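Local coordinates for uncharacterized protein (Staphylococcus aureus subsp. aureus Mu50, PDB 4EBG) that is of unknown function but is a secreted protein with a cystatin-like fold, in which a long N-terminal helix packs on an antiparallel sheet, at residues 2-13 / 40-51. Sequence-based numbering, arbitrary orientation.
Sequences YQKDIDKVYKEQ and VYKDGKVIVIGI
Ile47 and Ile49 of strand 46-51 pack against Ile6 and Val9 of helix 3-13, the helix-on-sheet packing of the cystatin-like fold, with the two axes at 52° to each other. The dense part is mostly apolar. CD1 of Ile47 lies against the helix between Asp5, Ile6 and Val9, 4.0 Å from CG2 of Val9, and Tyr65 and Ile67 of strand 60-68 pack against Val9 as well. The other Val9 methyl, CG1, meets CD1 of Ile49 at 3.9 Å. That CD1 also sits over one face of the Tyr10 ring, offset toward the rim; CG1 of Ile49 takes the cramped setting between backbone N and carbonyl carbon (chi1 65°). The Tyr10 and Ile49 side chains pass in opposite directions, Tyr10 OH 3.5 Å from Ile49 CG2, while that buried hydroxyl is hydrogen-bonded to Thr38 OG1. Further along, CD1 of Ile51 lies 3.7 Å from CG of Gln13, whose buried amide is satisfied by Tyr65 OH at OE1 and Asn17 OD1 at NE2. At the other end, Val40 sets CG2 against Ile6 CD1 and CG1 over the centre of the Tyr2 ring, a CH-pi contact 3.8 Å from the centroid.

Toward solvent the contact thins to exposed Asp43 and the phenol end of Tyr2. At the ring edge, Tyr2 OH donates to the anti lone pair of Asp43 OD1 at 2.8 Å, the carboxylate standing 89° to the ring plane.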
loop_
_atom_site.group_PDB
_atom_site.type_symbol
_atom_site.label_atom_id
_atom_site.label_comp_id
_atom_site.label_asym_id
_atom_site.label_seq_id
_atom_site.Cartn_x
_atom_site.Cartn_y
_atom_site.Cartn_z
ATOM N N TYR B 2 -3.044 26.677 -7.895
ATOM C CA TYR B 2 -2.498 25.338 -7.740
ATOM C C TYR B 2 -3.530 24.273 -7.418
ATOM O O TYR B 2 -3.165 23.104 -7.304
ATOM C CB TYR B 2 -1.486 25.355 -6.626
ATOM C CG TYR B 2 -0.383 26.351 -6.796
ATOM C CD1 TYR B 2 0.453 26.332 -7.901
ATOM C CD2 TYR B 2 -0.185 27.343 -5.842
ATOM C CE1 TYR B 2 1.489 27.275 -8.034
ATOM C CE2 TYR B 2 0.835 28.263 -5.962
ATOM C CZ TYR B 2 1.631 28.257 -7.069
ATOM O OH TYR B 2 2.653 29.174 -7.204
ATOM N N GLN B 3 -4.798 24.638 -7.211
ATOM C CA GLN B 3 -5.764 23.675 -6.684
ATOM C C GLN B 3 -6.000 22.455 -7.583
ATOM O O GLN B 3 -6.148 21.350 -7.108
ATOM C CB GLN B 3 -7.047 24.350 -6.243
ATOM C CG GLN B 3 -8.036 23.378 -5.547
ATOM C CD GLN B 3 -7.492 22.834 -4.256
ATOM O OE1 GLN B 3 -6.924 23.573 -3.437
ATOM N NE2 GLN B 3 -7.595 21.526 -4.076
ATOM N N LYS B 4 -5.987 22.634 -8.890
ATOM C CA LYS B 4 -6.159 21.507 -9.828
ATOM C C LYS B 4 -5.069 20.456 -9.577
ATOM O O LYS B 4 -5.326 19.251 -9.548
ATOM C CB LYS B 4 -6.118 21.990 -11.290
ATOM C CG LYS B 4 -6.069 20.863 -12.350
ATOM C CD LYS B 4 -6.290 21.373 -13.764
ATOM C CE LYS B 4 -5.616 20.466 -14.787
ATOM N NZ LYS B 4 -6.080 20.712 -16.194
ATOM N N ASP B 5 -3.840 20.916 -9.397
ATOM C CA ASP B 5 -2.738 20.013 -9.158
ATOM C C ASP B 5 -2.730 19.440 -7.763
ATOM O O ASP B 5 -2.382 18.287 -7.574
ATOM C CB ASP B 5 -1.415 20.645 -9.558
ATOM C CG ASP B 5 -1.244 20.706 -11.103
ATOM O OD1 ASP B 5 -2.036 20.083 -11.871
ATOM O OD2 ASP B 5 -0.327 21.394 -11.545
ATOM N N ILE B 6 -3.123 20.223 -6.776
ATOM C CA ILE B 6 -3.296 19.672 -5.439
ATOM C C ILE B 6 -4.362 18.555 -5.467
ATOM O O ILE B 6 -4.179 17.525 -4.807
ATOM C CB ILE B 6 -3.660 20.781 -4.434
ATOM C CG1 ILE B 6 -2.490 21.785 -4.284
ATOM C CG2 ILE B 6 -4.051 20.228 -3.113
ATOM C CD1 ILE B 6 -2.931 23.109 -3.623
ATOM N N ASP B 7 -5.445 18.763 -6.212
ATOM C CA ASP B 7 -6.458 17.750 -6.321
ATOM C C ASP B 7 -5.885 16.435 -6.900
ATOM O O ASP B 7 -6.250 15.358 -6.476
ATOM C CB ASP B 7 -7.583 18.256 -7.255
ATOM C CG ASP B 7 -8.529 19.270 -6.594
ATOM O OD1 ASP B 7 -8.540 19.376 -5.362
ATOM O OD2 ASP B 7 -9.297 19.945 -7.330
ATOM N N LYS B 8 -5.013 16.543 -7.900
ATOM C CA LYS B 8 -4.344 15.396 -8.470
ATOM C C LYS B 8 -3.535 14.653 -7.418
ATOM O O LYS B 8 -3.498 13.431 -7.435
ATOM C CB LYS B 8 -3.449 15.781 -9.652
ATOM C CG LYS B 8 -4.206 16.342 -10.864
ATOM C CD LYS B 8 -3.266 16.750 -11.961
ATOM C CE LYS B 8 -3.970 17.441 -13.136
ATOM N NZ LYS B 8 -2.999 18.199 -13.997
ATOM N N VAL B 9 -2.821 15.408 -6.598
ATOM C CA VAL B 9 -2.010 14.823 -5.521
ATOM C C VAL B 9 -2.881 14.038 -4.551
ATOM O O VAL B 9 -2.581 12.870 -4.240
ATOM C CB VAL B 9 -1.143 15.911 -4.810
ATOM C CG1 VAL B 9 -0.524 15.344 -3.551
ATOM C CG2 VAL B 9 -0.045 16.413 -5.770
ATOM N N TYR B 10 -3.966 14.642 -4.056
ATOM C CA TYR B 10 -4.804 13.945 -3.097
ATOM C C TYR B 10 -5.508 12.753 -3.766
ATOM O O TYR B 10 -5.667 11.723 -3.101
ATOM C CB TYR B 10 -5.802 14.895 -2.399
ATOM C CG TYR B 10 -5.127 15.654 -1.266
ATOM C CD1 TYR B 10 -5.022 15.114 -0.029
ATOM C CD2 TYR B 10 -4.512 16.877 -1.483
ATOM C CE1 TYR B 10 -4.343 15.763 0.985
ATOM C CE2 TYR B 10 -3.831 17.532 -0.477
ATOM C CZ TYR B 10 -3.736 16.973 0.744
ATOM O OH TYR B 10 -3.045 17.562 1.757
ATOM N N LYS B 11 -5.854 12.865 -5.035
ATOM C CA LYS B 11 -6.462 11.705 -5.700
ATOM C C LYS B 11 -5.477 10.551 -5.731
ATOM O O LYS B 11 -5.818 9.391 -5.455
ATOM C CB LYS B 11 -6.897 12.102 -7.096
ATOM C CG LYS B 11 -7.445 10.918 -7.888
ATOM C CD LYS B 11 -8.088 11.372 -9.220
ATOM C CE LYS B 11 -8.504 10.207 -10.081
ATOM N NZ LYS B 11 -7.359 9.567 -10.765
ATOM N N GLU B 12 -4.226 10.841 -6.105
ATOM C CA GLU B 12 -3.215 9.817 -6.216
ATOM C C GLU B 12 -2.942 9.220 -4.823
ATOM O O GLU B 12 -2.801 8.017 -4.699
ATOM C CB GLU B 12 -1.945 10.391 -6.846
ATOM C CG GLU B 12 -0.868 9.386 -7.041
ATOM C CD GLU B 12 -1.173 8.330 -8.070
ATOM O OE1 GLU B 12 -2.097 8.513 -8.894
ATOM O OE2 GLU B 12 -0.434 7.314 -8.058
ATOM N N GLN B 13 -2.831 10.062 -3.799
ATOM C CA GLN B 13 -2.581 9.566 -2.485
ATOM C C GLN B 13 -3.683 8.612 -2.066
ATOM O O GLN B 13 -3.430 7.540 -1.480
ATOM C CB GLN B 13 -2.492 10.705 -1.463
ATOM C CG GLN B 13 -2.087 10.204 -0.045
ATOM C CD GLN B 13 -0.667 9.802 0.063
ATOM O OE1 GLN B 13 0.185 10.576 -0.310
ATOM N NE2 GLN B 13 -0.375 8.628 0.615
ATOM N N VAL B 40 3.034 24.025 -1.586
ATOM C CA VAL B 40 3.463 24.006 -2.972
ATOM C C VAL B 40 4.766 24.783 -3.106
ATOM O O VAL B 40 4.924 25.871 -2.507
ATOM C CB VAL B 40 2.395 24.622 -3.910
ATOM C CG1 VAL B 40 2.859 24.662 -5.354
ATOM C CG2 VAL B 40 1.069 23.907 -3.744
ATOM N N TYR B 41 5.686 24.238 -3.911
ATOM C CA TYR B 41 6.988 24.810 -4.157
ATOM C C TYR B 41 7.241 24.888 -5.636
ATOM O O TYR B 41 6.652 24.171 -6.433
ATOM C CB TYR B 41 8.097 23.995 -3.476
ATOM C CG TYR B 41 7.875 23.841 -2.020
ATOM C CD1 TYR B 41 8.353 24.813 -1.129
ATOM C CD2 TYR B 41 7.148 22.768 -1.482
ATOM C CE1 TYR B 41 8.108 24.718 0.278
ATOM C CE2 TYR B 41 6.936 22.691 -0.122
ATOM C CZ TYR B 41 7.371 23.675 0.751
ATOM O OH TYR B 41 7.094 23.565 2.093
ATOM N N LYS B 42 8.237 25.697 -5.960
ATOM C CA LYS B 42 8.771 25.816 -7.325
ATOM C C LYS B 42 7.656 25.998 -8.336
ATOM O O LYS B 42 7.612 25.379 -9.382
ATOM C CB LYS B 42 9.771 24.671 -7.617
ATOM C CG LYS B 42 11.106 24.864 -6.805
ATOM C CD LYS B 42 12.215 23.926 -7.159
ATOM C CE LYS B 42 13.367 24.010 -6.190
ATOM N NZ LYS B 42 14.517 23.144 -6.644
ATOM N N ASP B 43 6.728 26.886 -7.950
ATOM C CA ASP B 43 5.576 27.310 -8.738
ATOM C C ASP B 43 4.774 26.143 -9.264
ATOM O O ASP B 43 4.227 26.194 -10.361
ATOM C CB ASP B 43 5.988 28.282 -9.852
ATOM C CG ASP B 43 4.822 29.139 -10.374
ATOM O OD1 ASP B 43 3.757 29.356 -9.722
ATOM O OD2 ASP B 43 4.982 29.649 -11.480
ATOM N N GLY B 44 4.632 25.124 -8.417
ATOM C CA GLY B 44 3.795 23.989 -8.710
ATOM C C GLY B 44 4.530 22.715 -9.083
ATOM O O GLY B 44 3.877 21.700 -9.259
ATOM N N LYS B 45 5.849 22.733 -9.167
ATOM C CA LYS B 45 6.586 21.576 -9.630
ATOM C C LYS B 45 6.670 20.517 -8.523
ATOM O O LYS B 45 6.735 19.336 -8.819
ATOM C CB LYS B 45 7.996 21.941 -10.109
ATOM C CG LYS B 45 8.035 22.646 -11.427
ATOM C CD LYS B 45 9.419 22.584 -12.042
ATOM C CE LYS B 45 10.449 23.306 -11.222
ATOM N NZ LYS B 45 11.504 23.916 -12.102
ATOM N N VAL B 46 6.705 20.961 -7.266
ATOM C CA VAL B 46 6.785 20.037 -6.106
ATOM C C VAL B 46 5.673 20.387 -5.110
ATOM O O VAL B 46 5.499 21.554 -4.744
ATOM C CB VAL B 46 8.189 20.088 -5.384
ATOM C CG1 VAL B 46 8.223 19.212 -4.126
ATOM C CG2 VAL B 46 9.292 19.741 -6.420
ATOM N N ILE B 47 4.912 19.392 -4.674
ATOM C CA ILE B 47 3.875 19.558 -3.690
ATOM C C ILE B 47 4.120 18.563 -2.572
ATOM O O ILE B 47 4.302 17.391 -2.820
ATOM C CB ILE B 47 2.471 19.372 -4.342
ATOM C CG1 ILE B 47 2.293 20.377 -5.488
ATOM C CG2 ILE B 47 1.366 19.492 -3.303
ATOM C CD1 ILE B 47 0.904 20.273 -6.199
ATOM N N VAL B 48 4.156 19.042 -1.323
ATOM C CA VAL B 48 4.389 18.234 -0.145
ATOM C C VAL B 48 3.129 18.241 0.660
ATOM O O VAL B 48 2.593 19.309 0.987
ATOM C CB VAL B 48 5.596 18.748 0.669
ATOM C CG1 VAL B 48 5.753 17.848 1.897
ATOM C CG2 VAL B 48 6.878 18.773 -0.120
ATOM N N ILE B 49 2.644 17.042 1.022
ATOM C CA ILE B 49 1.489 16.886 1.845
ATOM C C ILE B 49 1.838 16.152 3.116
ATOM O O ILE B 49 2.692 15.288 3.118
ATOM C CB ILE B 49 0.287 16.226 1.117
ATOM C CG1 ILE B 49 0.602 14.791 0.733
ATOM C CG2 ILE B 49 -0.119 17.111 -0.078
ATOM C CD1 ILE B 49 -0.620 14.064 0.096
ATOM N N GLY B 50 1.135 16.488 4.181
ATOM C CA GLY B 50 1.211 15.818 5.453
ATOM C C GLY B 50 -0.192 15.326 5.785
ATOM O O GLY B 50 -1.121 16.108 5.870
ATOM N N ILE B 51 -0.320 14.018 6.046
ATOM C CA ILE B 51 -1.615 13.411 6.140
ATOM C C ILE B 51 -1.672 12.434 7.305
ATOM O O ILE B 51 -0.653 11.918 7.766
ATOM C CB ILE B 51 -1.970 12.654 4.820
ATOM C CG1 ILE B 51 -1.097 11.427 4.595
ATOM C CG2 ILE B 51 -1.972 13.577 3.630
ATOM C CD1 ILE B 51 -1.542 10.477 3.555
#